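Local coordinates for Sqt1 (Chaetomium thermophilum, PDB 4ZOY), which probably serves as a dedicated WD40-propeller chaperone that captures a nascent ribosomal protein during ribosome biogenesis, at residues Met390-Leu395 / Arg406-Arg410; Ala340-Ala344 / Val354-Ser358; Glu135-Thr139 / Ser165-Phe169. All coordinates share one frame; numbering follows the deposited sequence.

Contact 1: Met390-Leu395 / Arg406-Arg410; sequences MAGWLL and RWDLR
Within the central hairpin of one WD40 propeller blade, made by strands 394-399 and 404-408, Leu395 and Trp407 form a hydrogen-bonded antiparallel pair. Leu395 N donates to Trp407 O at 2.9 Å, and Trp407 N answers with a bond of 2.7 Å to Leu395 O. Leu394 and Asp408 make the adjoining non-hydrogen-bonded pair. Beyond them, Leu409 N meets Trp393 O at 2.8 Å, almost straight (165° at the hydrogen), so the pairing runs slightly past the strand ends. Leu395 O also sits at the edge of the Trp407 indole, close to CD1, while the indole NE1 is bonded to Ser397. Leu395 CB packs against Leu409 CD1 at 3.8 Å, and Phe381 of strand 376-381 touches both leucines.

Charged and aromatic groups finish the end of the hairpin. Arg410 grips the Asp408 carboxylate side-on, NE to OD1 and NH2 to OD2, the latter at 2.8 Å. OD1 takes a second bond from Arg410 N, which closes an Asx turn; the two donors arrive from opposite faces of the carboxylate plane. The side-on grip by NE and NH2 helps to fix the guanidinium, and one of its faces is turned to Met390, whose SD lies over its centre, 3.4 Å from Arg410 CZ. Bends at chi2 (-67°) and chi3 (-75°) curl the methionine chain and bring CE beside Asp408 OD1. Nearer the backbone, Arg410 CG rests over one face of the Trp393 indole in a CH-pi contact, 3.6 Å from Trp393 CG. The outcome is a worked example of how a WD40 blade ends its third strand: the Trp-Asp pair, here Trp407 and Asp408, sits at the place characteristic of the dipeptide that names the repeat.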
ATOM      1  N   MET A 390      -6.431   7.280 -21.085  1.00 25.96           N
ATOM      2  CA  MET A 390      -5.817   7.889 -19.912  1.00 26.38           C
ATOM      3  C   MET A 390      -5.086   6.874 -19.044  1.00 20.29           C
ATOM      4  O   MET A 390      -4.652   7.181 -17.929  1.00 22.68           O
ATOM      5  CB  MET A 390      -6.879   8.612 -19.094  1.00 29.84           C
ATOM      6  CG  MET A 390      -7.388   9.840 -19.799  1.00 27.14           C
ATOM      7  SD  MET A 390      -6.051  11.051 -19.896  1.00 28.94           S
ATOM      8  CE  MET A 390      -6.065  11.584 -18.195  1.00 20.73           C
ATOM      9  N   ALA A 391      -4.966   5.656 -19.564  1.00 21.64           N
ATOM     10  CA  ALA A 391      -4.240   4.594 -18.888  1.00 21.69           C
ATOM     11  C   ALA A 391      -2.845   5.051 -18.482  1.00 23.18           C
ATOM     12  O   ALA A 391      -2.076   5.557 -19.300  1.00 27.89           O
ATOM     13  CB  ALA A 391      -4.148   3.370 -19.786  1.00 26.23           C
ATOM     14  N   GLY A 392      -2.543   4.872 -17.203  1.00 18.34           N
ATOM     15  CA  GLY A 392      -1.239   5.214 -16.657  1.00 18.02           C
ATOM     16  C   GLY A 392      -1.076   6.657 -16.207  1.00 16.38           C
ATOM     17  O   GLY A 392      -0.076   6.990 -15.586  1.00 17.87           O
ATOM     18  N   TRP A 393      -2.050   7.510 -16.493  1.00 16.51           N
ATOM     19  CA  TRP A 393      -1.879   8.953 -16.250  1.00 13.60           C
ATOM     20  C   TRP A 393      -2.734   9.505 -15.118  1.00 15.22           C
ATOM     21  O   TRP A 393      -2.607  10.675 -14.770  1.00 16.71           O
ATOM     22  CB  TRP A 393      -2.177   9.742 -17.535  1.00 15.25           C
ATOM     23  CG  TRP A 393      -1.194   9.450 -18.597  1.00 18.77           C
ATOM     24  CD1 TRP A 393      -1.392   8.666 -19.693  1.00 19.37           C
ATOM     25  CD2 TRP A 393       0.158   9.915 -18.667  1.00 16.51           C
ATOM     26  NE1 TRP A 393      -0.246   8.623 -20.455  1.00 23.02           N
ATOM     27  CE2 TRP A 393       0.720   9.380 -19.847  1.00 23.83           C
ATOM     28  CE3 TRP A 393       0.948  10.735 -17.859  1.00 20.67           C
ATOM     29  CZ2 TRP A 393       2.037   9.636 -20.233  1.00 24.19           C
ATOM     30  CZ3 TRP A 393       2.253  10.988 -18.241  1.00 21.96           C
ATOM     31  CH2 TRP A 393       2.784  10.437 -19.420  1.00 20.25           C
ATOM     32  N   LEU A 394      -3.592   8.664 -14.554  1.00 13.93           N
ATOM     33  CA  LEU A 394      -4.523   9.093 -13.519  1.00 14.16           C
ATOM     34  C   LEU A 394      -4.087   8.577 -12.147  1.00 13.89           C
ATOM     35  O   LEU A 394      -3.936   7.369 -11.937  1.00 14.70           O
ATOM     36  CB  LEU A 394      -5.937   8.616 -13.855  1.00 16.62           C
ATOM     37  CG  LEU A 394      -6.632   9.411 -14.969  1.00 20.28           C
ATOM     38  CD1 LEU A 394      -7.901   8.705 -15.410  1.00 23.50           C
ATOM     39  CD2 LEU A 394      -6.928  10.837 -14.518  1.00 22.81           C
ATOM     40  N   LEU A 395      -3.902   9.513 -11.228  1.00 14.05           N
ATOM     41  CA  LEU A 395      -3.382   9.226  -9.894  1.00 14.08           C
ATOM     42  C   LEU A 395      -4.389   9.642  -8.843  1.00 14.32           C
ATOM     43  O   LEU A 395      -4.871  10.782  -8.853  1.00 17.54           O
ATOM     44  CB  LEU A 395      -2.061   9.968  -9.666  1.00 14.19           C
ATOM     45  CG  LEU A 395      -1.355   9.654  -8.342  1.00 15.09           C
ATOM     46  CD1 LEU A 395      -0.538   8.383  -8.489  1.00 15.85           C
ATOM     47  CD2 LEU A 395      -0.475  10.818  -7.908  1.00 14.78           C
ATOM     48  N   ARG A 406      -8.044  13.238  -7.313  1.00 14.03           N
ATOM     49  CA  ARG A 406      -7.522  12.503  -8.448  1.00 14.26           C
ATOM     50  C   ARG A 406      -6.917  13.489  -9.422  1.00 17.71           C
ATOM     51  O   ARG A 406      -7.459  14.581  -9.652  1.00 16.18           O
ATOM     52  CB  ARG A 406      -8.580  11.663  -9.116  1.00 17.11           C
ATOM     53  CG  ARG A 406      -7.938  10.817 -10.211  1.00 20.91           C
ATOM     54  CD  ARG A 406      -8.858   9.792 -10.681  1.00 19.08           C
ATOM     55  NE  ARG A 406      -9.149   8.785  -9.679  1.00 16.34           N
ATOM     56  CZ  ARG A 406     -10.200   7.979  -9.753  1.00 15.37           C
ATOM     57  NH1 ARG A 406     -11.069   8.120 -10.756  1.00 18.12           N
ATOM     58  NH2 ARG A 406     -10.397   7.048  -8.849  1.00 16.91           N
ATOM     59  N   TRP A 407      -5.780  13.086  -9.974  1.00 15.73           N
ATOM     60  CA  TRP A 407      -4.921  13.958 -10.749  1.00 15.66           C
ATOM     61  C   TRP A 407      -4.666  13.376 -12.120  1.00 15.76           C
ATOM     62  O   TRP A 407      -4.485  12.162 -12.266  1.00 16.38           O
ATOM     63  CB  TRP A 407      -3.581  14.164 -10.046  1.00 15.61           C
ATOM     64  CG  TRP A 407      -3.700  14.543  -8.613  1.00 15.17           C
ATOM     65  CD1 TRP A 407      -3.746  13.702  -7.543  1.00 16.27           C
ATOM     66  CD2 TRP A 407      -3.773  15.869  -8.093  1.00 15.78           C
ATOM     67  NE1 TRP A 407      -3.843  14.426  -6.382  1.00 13.07           N
ATOM     68  CE2 TRP A 407      -3.872  15.759  -6.692  1.00 14.58           C
ATOM     69  CE3 TRP A 407      -3.784  17.140  -8.676  1.00 17.80           C
ATOM     70  CZ2 TRP A 407      -3.966  16.870  -5.865  1.00 17.16           C
ATOM     71  CZ3 TRP A 407      -3.874  18.242  -7.856  1.00 19.16           C
ATOM     72  CH2 TRP A 407      -3.964  18.101  -6.465  1.00 17.96           C
ATOM     73  N   ASP A 408      -4.655  14.265 -13.105  1.00 15.57           N
ATOM     74  CA  ASP A 408      -4.230  13.974 -14.468  1.00 15.42           C
ATOM     75  C   ASP A 408      -2.769  14.396 -14.580  1.00 14.76           C
ATOM     76  O   ASP A 408      -2.455  15.583 -14.515  1.00 17.31           O
ATOM     77  CB  ASP A 408      -5.146  14.735 -15.448  1.00 15.92           C
ATOM     78  CG  ASP A 408      -4.635  14.769 -16.880  1.00 17.60           C
ATOM     79  OD1 ASP A 408      -3.659  14.081 -17.241  1.00 16.38           O
ATOM     80  OD2 ASP A 408      -5.267  15.516 -17.661  1.00 19.81           O
ATOM     81  N   LEU A 409      -1.875  13.423 -14.746  1.00 14.59           N
ATOM     82  CA  LEU A 409      -0.441  13.699 -14.683  1.00 14.79           C
ATOM     83  C   LEU A 409       0.203  13.894 -16.054  1.00 17.19           C
ATOM     84  O   LEU A 409       1.425  13.871 -16.165  1.00 18.45           O
ATOM     85  CB  LEU A 409       0.286  12.573 -13.937  1.00 14.98           C
ATOM     86  CG  LEU A 409      -0.159  12.338 -12.485  1.00 17.47           C
ATOM     87  CD1 LEU A 409       0.744  11.300 -11.838  1.00 18.46           C
ATOM     88  CD2 LEU A 409      -0.171  13.628 -11.669  1.00 19.20           C
ATOM     89  N   ARG A 410      -0.602  14.081 -17.093  1.00 16.45           N
ATOM     90  CA  ARG A 410      -0.017  14.288 -18.423  1.00 16.87           C
ATOM     91  C   ARG A 410       0.745  15.606 -18.533  1.00 20.56           C
ATOM     92  O   ARG A 410       1.707  15.698 -19.291  1.00 22.99           O
ATOM     93  CB  ARG A 410      -1.099  14.234 -19.505  1.00 19.34           C
ATOM     94  CG  ARG A 410      -1.687  12.857 -19.701  1.00 16.70           C
ATOM     95  CD  ARG A 410      -2.857  12.912 -20.668  1.00 18.62           C
ATOM     96  NE  ARG A 410      -3.936  13.755 -20.159  1.00 19.14           N
ATOM     97  CZ  ARG A 410      -4.977  14.168 -20.878  1.00 22.55           C
ATOM     98  NH1 ARG A 410      -5.084  13.833 -22.158  1.00 21.75           N
ATOM     99  NH2 ARG A 410      -5.911  14.926 -20.320  1.00 22.75           N
TER

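Contact 2: Ala340-Ala344 / Val354-Ser358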
ATOM      1  N   ALA A 340       2.608   4.376 -17.963  1.00 16.92           N
ATOM      2  CA  ALA A 340       3.253   5.606 -18.404  1.00 16.52           C
ATOM      3  C   ALA A 340       4.614   5.673 -17.725  1.00 15.79           C
ATOM      4  O   ALA A 340       4.795   5.103 -16.652  1.00 17.40           O
ATOM      5  CB  ALA A 340       2.405   6.826 -18.060  1.00 19.10           C
ATOM      6  N   PRO A 341       5.586   6.351 -18.355  1.00 17.48           N
ATOM      7  CA  PRO A 341       6.945   6.346 -17.806  1.00 16.16           C
ATOM      8  C   PRO A 341       7.116   7.400 -16.724  1.00 15.43           C
ATOM      9  O   PRO A 341       7.890   8.350 -16.874  1.00 16.99           O
ATOM     10  CB  PRO A 341       7.808   6.648 -19.027  1.00 17.75           C
ATOM     11  CG  PRO A 341       6.939   7.506 -19.878  1.00 19.52           C
ATOM     12  CD  PRO A 341       5.534   6.973 -19.691  1.00 19.17           C
ATOM     13  N   ILE A 342       6.358   7.243 -15.647  1.00 14.22           N
ATOM     14  CA  ILE A 342       6.417   8.210 -14.558  1.00 14.39           C
ATOM     15  C   ILE A 342       6.384   7.544 -13.193  1.00 14.44           C
ATOM     16  O   ILE A 342       5.868   6.429 -13.025  1.00 14.14           O
ATOM     17  CB  ILE A 342       5.262   9.252 -14.625  1.00 15.29           C
ATOM     18  CG1 ILE A 342       3.895   8.558 -14.574  1.00 17.21           C
ATOM     19  CG2 ILE A 342       5.383  10.144 -15.880  1.00 16.41           C
ATOM     20  CD1 ILE A 342       2.721   9.535 -14.585  1.00 17.24           C
ATOM     21  N   LEU A 343       6.948   8.253 -12.217  1.00 12.90           N
ATOM     22  CA  LEU A 343       6.949   7.870 -10.817  1.00 13.72           C
ATOM     23  C   LEU A 343       6.352   9.017 -10.022  1.00 12.98           C
ATOM     24  O   LEU A 343       6.760  10.167 -10.212  1.00 13.99           O
ATOM     25  CB  LEU A 343       8.376   7.586 -10.338  1.00 14.29           C
ATOM     26  CG  LEU A 343       8.597   7.424  -8.831  1.00 14.68           C
ATOM     27  CD1 LEU A 343       8.001   6.109  -8.312  1.00 14.98           C
ATOM     28  CD2 LEU A 343      10.088   7.540  -8.478  1.00 16.34           C
ATOM     29  N   ALA A 344       5.386   8.715  -9.153  1.00 13.65           N
ATOM     30  CA  ALA A 344       4.769   9.713  -8.273  1.00 12.63           C
ATOM     31  C   ALA A 344       5.183   9.504  -6.827  1.00 12.73           C
ATOM     32  O   ALA A 344       5.263   8.372  -6.345  1.00 13.79           O
ATOM     33  CB  ALA A 344       3.245   9.653  -8.389  1.00 15.18           C
ATOM     34  N   VAL A 354       6.184  14.346  -9.490  1.00 12.69           N
ATOM     35  CA  VAL A 354       6.095  13.395 -10.586  1.00 14.50           C
ATOM     36  C   VAL A 354       7.395  13.452 -11.364  1.00 15.45           C
ATOM     37  O   VAL A 354       7.830  14.533 -11.772  1.00 14.64           O
ATOM     38  CB  VAL A 354       4.904  13.706 -11.507  1.00 14.71           C
ATOM     39  CG1 VAL A 354       4.768  12.660 -12.619  1.00 15.55           C
ATOM     40  CG2 VAL A 354       3.620  13.787 -10.690  1.00 16.61           C
ATOM     41  N   PHE A 355       8.008  12.288 -11.564  1.00 13.21           N
ATOM     42  CA  PHE A 355       9.300  12.200 -12.254  1.00 13.38           C
ATOM     43  C   PHE A 355       9.192  11.347 -13.519  1.00 16.27           C
ATOM     44  O   PHE A 355       8.456  10.353 -13.547  1.00 13.94           O
ATOM     45  CB  PHE A 355      10.351  11.601 -11.319  1.00 12.65           C
ATOM     46  CG  PHE A 355      10.495  12.338 -10.022  1.00 12.70           C
ATOM     47  CD1 PHE A 355      11.359  13.416  -9.928  1.00 14.70           C
ATOM     48  CD2 PHE A 355       9.772  11.955  -8.893  1.00 14.39           C
ATOM     49  CE1 PHE A 355      11.509  14.104  -8.740  1.00 15.69           C
ATOM     50  CE2 PHE A 355       9.907  12.650  -7.696  1.00 15.83           C
ATOM     51  CZ  PHE A 355      10.781  13.725  -7.615  1.00 15.56           C
ATOM     52  N   ASP A 356       9.948  11.719 -14.548  1.00 15.84           N
ATOM     53  CA  ASP A 356       9.969  10.988 -15.819  1.00 13.40           C
ATOM     54  C   ASP A 356      11.021   9.875 -15.807  1.00 15.87           C
ATOM     55  O   ASP A 356      12.225  10.132 -15.869  1.00 15.49           O
ATOM     56  CB  ASP A 356      10.223  11.965 -16.968  1.00 14.76           C
ATOM     57  CG  ASP A 356       8.947  12.640 -17.471  1.00 21.37           C
ATOM     58  OD1 ASP A 356       7.857  12.404 -16.898  1.00 19.91           O
ATOM     59  OD2 ASP A 356       9.038  13.405 -18.456  1.00 26.56           O
ATOM     60  N   THR A 357      10.563   8.631 -15.711  1.00 14.85           N
ATOM     61  CA  THR A 357      11.455   7.502 -15.495  1.00 15.13           C
ATOM     62  C   THR A 357      12.318   7.183 -16.713  1.00 15.62           C
ATOM     63  O   THR A 357      13.323   6.499 -16.576  1.00 17.28           O
ATOM     64  CB  THR A 357      10.660   6.241 -15.098  1.00 14.11           C
ATOM     65  OG1 THR A 357       9.822   5.838 -16.191  1.00 16.90           O
ATOM     66  CG2 THR A 357       9.785   6.526 -13.882  1.00 14.96           C
ATOM     67  N   SER A 358      11.925   7.675 -17.885  1.00 16.06           N
ATOM     68  CA  SER A 358      12.704   7.441 -19.092  1.00 17.87           C
ATOM     69  C   SER A 358      13.617   8.627 -19.384  1.00 17.66           C
ATOM     70  O   SER A 358      14.243   8.682 -20.438  1.00 20.06           O
ATOM     71  CB  SER A 358      11.791   7.173 -20.289  1.00 21.40           C
ATOM     72  OG  SER A 358      10.996   8.308 -20.583  1.00 31.25           O
TER
HETATM   73  O   HOH W   1       9.804   9.449 -18.789  1.00 20.74           O
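Thr357 sets OG1 between its backbone N and carbonyl carbon (chi1 65°), which leaves CG2 anti to the carbonyl carbon and directed across the hairpin at Ile342 C, 3.6 Å away. The hairpin, strands 342-347 and 352-356, is the middle pair of a WD40 blade. Leu343 and Phe355 exchange both backbone bonds, with Phe355 N to Leu343 O at 2.8 Å. On the other face from the Leu343 and Phe355 side chains, Ile342 CB meets Val354 CG1 at 4.0 Å, and Ile342 CG2 comes 3.5 Å from Asp356 OD1. That oxygen forms a salt bridge with Arg364, and Asp356 OD2 forms one with Arg359. Thr357 CG2 lies against Leu343 CB as well, 4.0 Å off. With an alanine here, CG2 and the hydroxyl are gone, and a gap would probably open beside the Ile342 carbonyl carbon and Leu343 CB. Pro341, centre of an inverse gamma turn, supplies the next carbonyl to accept across the hairpin. Its O takes a bond from Thr357 N, which stands 52° out of the carbonyl plane, and another from a water that in turn accepts from Ser358 N at 2.9 Å.

Contact 3: Glu135-Thr139 / Ser165-Phe169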
ATOM      1  N   GLU A 135      -3.992 -18.469  13.641  1.00 26.67           N
ATOM      2  CA  GLU A 135      -3.319 -17.263  14.079  1.00 29.18           C
ATOM      3  C   GLU A 135      -1.828 -17.537  14.241  1.00 35.52           C
ATOM      4  O   GLU A 135      -1.426 -18.581  14.762  1.00 30.74           O
ATOM      5  CB  GLU A 135      -3.925 -16.753  15.387  1.00 29.73           C
ATOM      6  CG  GLU A 135      -3.173 -15.591  16.019  1.00 32.25           C
ATOM      7  CD  GLU A 135      -3.903 -15.003  17.213  1.00 33.31           C
ATOM      8  OE1 GLU A 135      -3.271 -14.858  18.282  1.00 36.36           O
ATOM      9  OE2 GLU A 135      -5.101 -14.673  17.078  1.00 33.45           O
ATOM     10  N   SER A 136      -1.019 -16.602  13.754  1.00 28.51           N
ATOM     11  CA  SER A 136       0.434 -16.647  13.882  1.00 25.40           C
ATOM     12  C   SER A 136       0.907 -15.379  14.604  1.00 28.60           C
ATOM     13  O   SER A 136       0.390 -14.288  14.346  1.00 27.64           O
ATOM     14  CB  SER A 136       1.083 -16.774  12.499  1.00 24.51           C
ATOM     15  OG  SER A 136       2.469 -16.479  12.530  1.00 28.23           O
ATOM     16  N   GLN A 137       1.863 -15.510  15.519  1.00 25.95           N
ATOM     17  CA  GLN A 137       2.363 -14.343  16.243  1.00 23.45           C
ATOM     18  C   GLN A 137       3.877 -14.417  16.435  1.00 26.98           C
ATOM     19  O   GLN A 137       4.370 -14.585  17.550  1.00 31.39           O
ATOM     20  CB  GLN A 137       1.658 -14.207  17.597  1.00 29.75           C
ATOM     21  CG  GLN A 137       1.885 -12.867  18.291  1.00 26.67           C
ATOM     22  CD  GLN A 137       1.152 -12.764  19.618  1.00 41.91           C
ATOM     23  OE1 GLN A 137       0.571 -13.738  20.099  1.00 43.06           O
ATOM     24  NE2 GLN A 137       1.163 -11.573  20.209  1.00 38.10           N
ATOM     25  N   GLU A 138       4.613 -14.280  15.336  1.00 24.30           N
ATOM     26  CA  GLU A 138       6.069 -14.377  15.370  1.00 22.59           C
ATOM     27  C   GLU A 138       6.760 -13.067  15.737  1.00 28.42           C
ATOM     28  O   GLU A 138       7.949 -13.060  16.054  1.00 31.40           O
ATOM     29  CB  GLU A 138       6.598 -14.852  14.012  1.00 26.84           C
ATOM     30  CG  GLU A 138       6.040 -16.184  13.521  1.00 28.55           C
ATOM     31  CD  GLU A 138       6.622 -17.391  14.251  1.00 32.27           C
ATOM     32  OE1 GLU A 138       7.561 -17.219  15.059  1.00 36.49           O
ATOM     33  OE2 GLU A 138       6.134 -18.513  14.009  1.00 36.74           O
ATOM     34  N   THR A 139       6.031 -11.955  15.667  1.00 22.74           N
ATOM     35  CA  THR A 139       6.585 -10.644  16.003  1.00 24.89           C
ATOM     36  C   THR A 139       5.667  -9.918  16.978  1.00 20.65           C
ATOM     37  O   THR A 139       4.562 -10.381  17.246  1.00 23.71           O
ATOM     38  CB  THR A 139       6.782  -9.760  14.754  1.00 21.89           C
ATOM     39  OG1 THR A 139       5.515  -9.257  14.308  1.00 21.95           O
ATOM     40  CG2 THR A 139       7.443 -10.551  13.626  1.00 23.14           C
ATOM     41  N   SER A 165      12.074  -7.348  11.160  1.00 16.50           N
ATOM     42  CA  SER A 165      11.985  -8.629  10.461  1.00 17.89           C
ATOM     43  C   SER A 165      10.945  -8.599   9.344  1.00 16.47           C
ATOM     44  O   SER A 165       9.998  -7.815   9.360  1.00 16.99           O
ATOM     45  CB  SER A 165      11.689  -9.778  11.445  1.00 17.54           C
ATOM     46  OG  SER A 165      10.358  -9.758  11.917  1.00 18.22           O
ATOM     47  N   VAL A 166      11.168  -9.458   8.357  1.00 15.49           N
ATOM     48  CA  VAL A 166      10.280  -9.604   7.229  1.00 15.12           C
ATOM     49  C   VAL A 166       9.965 -11.080   7.099  1.00 15.31           C
ATOM     50  O   VAL A 166      10.877 -11.907   7.028  1.00 17.71           O
ATOM     51  CB  VAL A 166      10.912  -9.056   5.945  1.00 15.22           C
ATOM     52  CG1 VAL A 166      10.050  -9.392   4.736  1.00 14.40           C
ATOM     53  CG2 VAL A 166      11.124  -7.549   6.075  1.00 15.16           C
ATOM     54  N   TRP A 167       8.674 -11.403   7.106  1.00 15.89           N
ATOM     55  CA  TRP A 167       8.198 -12.781   7.038  1.00 15.45           C
ATOM     56  C   TRP A 167       7.403 -13.006   5.765  1.00 17.15           C
ATOM     57  O   TRP A 167       6.604 -12.153   5.359  1.00 16.47           O
ATOM     58  CB  TRP A 167       7.336 -13.102   8.266  1.00 17.35           C
ATOM     59  CG  TRP A 167       8.105 -13.041   9.549  1.00 16.20           C
ATOM     60  CD1 TRP A 167       8.581 -11.918  10.172  1.00 18.64           C
ATOM     61  CD2 TRP A 167       8.504 -14.153  10.367  1.00 18.58           C
ATOM     62  NE1 TRP A 167       9.257 -12.266  11.316  1.00 20.70           N
ATOM     63  CE2 TRP A 167       9.218 -13.629  11.462  1.00 18.88           C
ATOM     64  CE3 TRP A 167       8.317 -15.538  10.278  1.00 20.22           C
ATOM     65  CZ2 TRP A 167       9.758 -14.444  12.463  1.00 20.90           C
ATOM     66  CZ3 TRP A 167       8.850 -16.345  11.278  1.00 22.11           C
ATOM     67  CH2 TRP A 167       9.557 -15.794  12.352  1.00 21.55           C
ATOM     68  N   VAL A 168       7.617 -14.151   5.127  1.00 15.08           N
ATOM     69  CA  VAL A 168       6.812 -14.549   3.988  1.00 13.73           C
ATOM     70  C   VAL A 168       6.110 -15.860   4.319  1.00 16.29           C
ATOM     71  O   VAL A 168       6.767 -16.834   4.682  1.00 15.95           O
ATOM     72  CB  VAL A 168       7.669 -14.709   2.708  1.00 13.03           C
ATOM     73  CG1 VAL A 168       6.794 -15.107   1.538  1.00 14.36           C
ATOM     74  CG2 VAL A 168       8.428 -13.406   2.410  1.00 17.58           C
ATOM     75  N   PHE A 169       4.783 -15.864   4.224  1.00 16.00           N
ATOM     76  CA  PHE A 169       3.980 -17.034   4.561  1.00 14.40           C
ATOM     77  C   PHE A 169       3.217 -17.504   3.351  1.00 15.58           C
ATOM     78  O   PHE A 169       2.788 -16.688   2.529  1.00 16.74           O
ATOM     79  CB  PHE A 169       2.955 -16.731   5.665  1.00 17.46           C
ATOM     80  CG  PHE A 169       3.546 -16.254   6.946  1.00 16.29           C
ATOM     81  CD1 PHE A 169       4.014 -17.161   7.888  1.00 19.47           C
ATOM     82  CD2 PHE A 169       3.612 -14.893   7.238  1.00 15.97           C
ATOM     83  CE1 PHE A 169       4.554 -16.722   9.097  1.00 20.99           C
ATOM     84  CE2 PHE A 169       4.146 -14.451   8.434  1.00 18.33           C
ATOM     85  CZ  PHE A 169       4.622 -15.364   9.373  1.00 20.05           C
TER
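Ser165, at the start of the second segment, brings OG within 3.5 Å of Thr139 CG2, so that a methyl from the link between two propeller blades rests beside a serine hydroxyl. Ser165 OG also accepts from Trp167 NE1 at 2.8 Å, in the plane of the indole although bent at the hydrogen, and is bonded in addition to Asp163. The NE1 bond helps to set the rotation of the indole, and Asp163 in turn positions the serine hydroxyl.

Val166 turns its side chain the other way, toward Leu205 and Thr207 of strand 204-209 in the following blade. Trp167 comes next and carries most of the contact. Thr139 CG2 lies 3.4 Å from Trp167 NE1, at the pyrrole end, while Glu138 covers the benzene end: its CB stands over one face of the six-membered ring, 3.5 Å from Trp167 CH2, in a CH-pi contact only 16° off the ring normal. A bend at chi2 (-75°) carries the rest of Glu138 across toward the rim of that ring, with Glu138 CG 3.6 Å from Trp167 CZ3. The carboxylate ends up within 17° of parallel to the indole, Glu138 OE1 being 3.7 Å from Trp167 CH2.

Val168, like Val166, packs on Leu205. Phe169 then points back to the link and marks the limit of the contact: Glu138 CG is near the ring plane at its edge, and Ser136 OG is 4.0 Å from Phe169 CZ. The Phe169 side chain also touches Leu159, Val180 and Ile182 of its own blade.

Van der Waals and CH-pi contact therefore joins the two segments without hydrogen bonding between them. The chemistry implies that the glutamate serves the indole mainly through its methylene groups, and its carboxylate, carried past the rim of the ring, probably adds little to the contact.

Contacts 1 and 2 lie in equivalent central hairpins of two successive blades, and they touch, their centres 11 Å apart. Ala340 CB lies 3.5 Å from Trp393 CE2, and Ile342 CD1 meets Leu409 CD1 at 3.8 Å, so these two blades pack directly on each other. Arg364 ties them further, pairing with Asp356 of contact 2 and bonding to the carbonyl of Arg410 in contact 1. Contact 3 lies on the opposite side of the ring, its centre about 36 Å from that of contact 1 and 34 Å from that of contact 2. It joins blades through an interblade link instead of pairing strands within one. Together they illustrate two levels of the fold, strand pairing inside a blade and side-chain packing between blades.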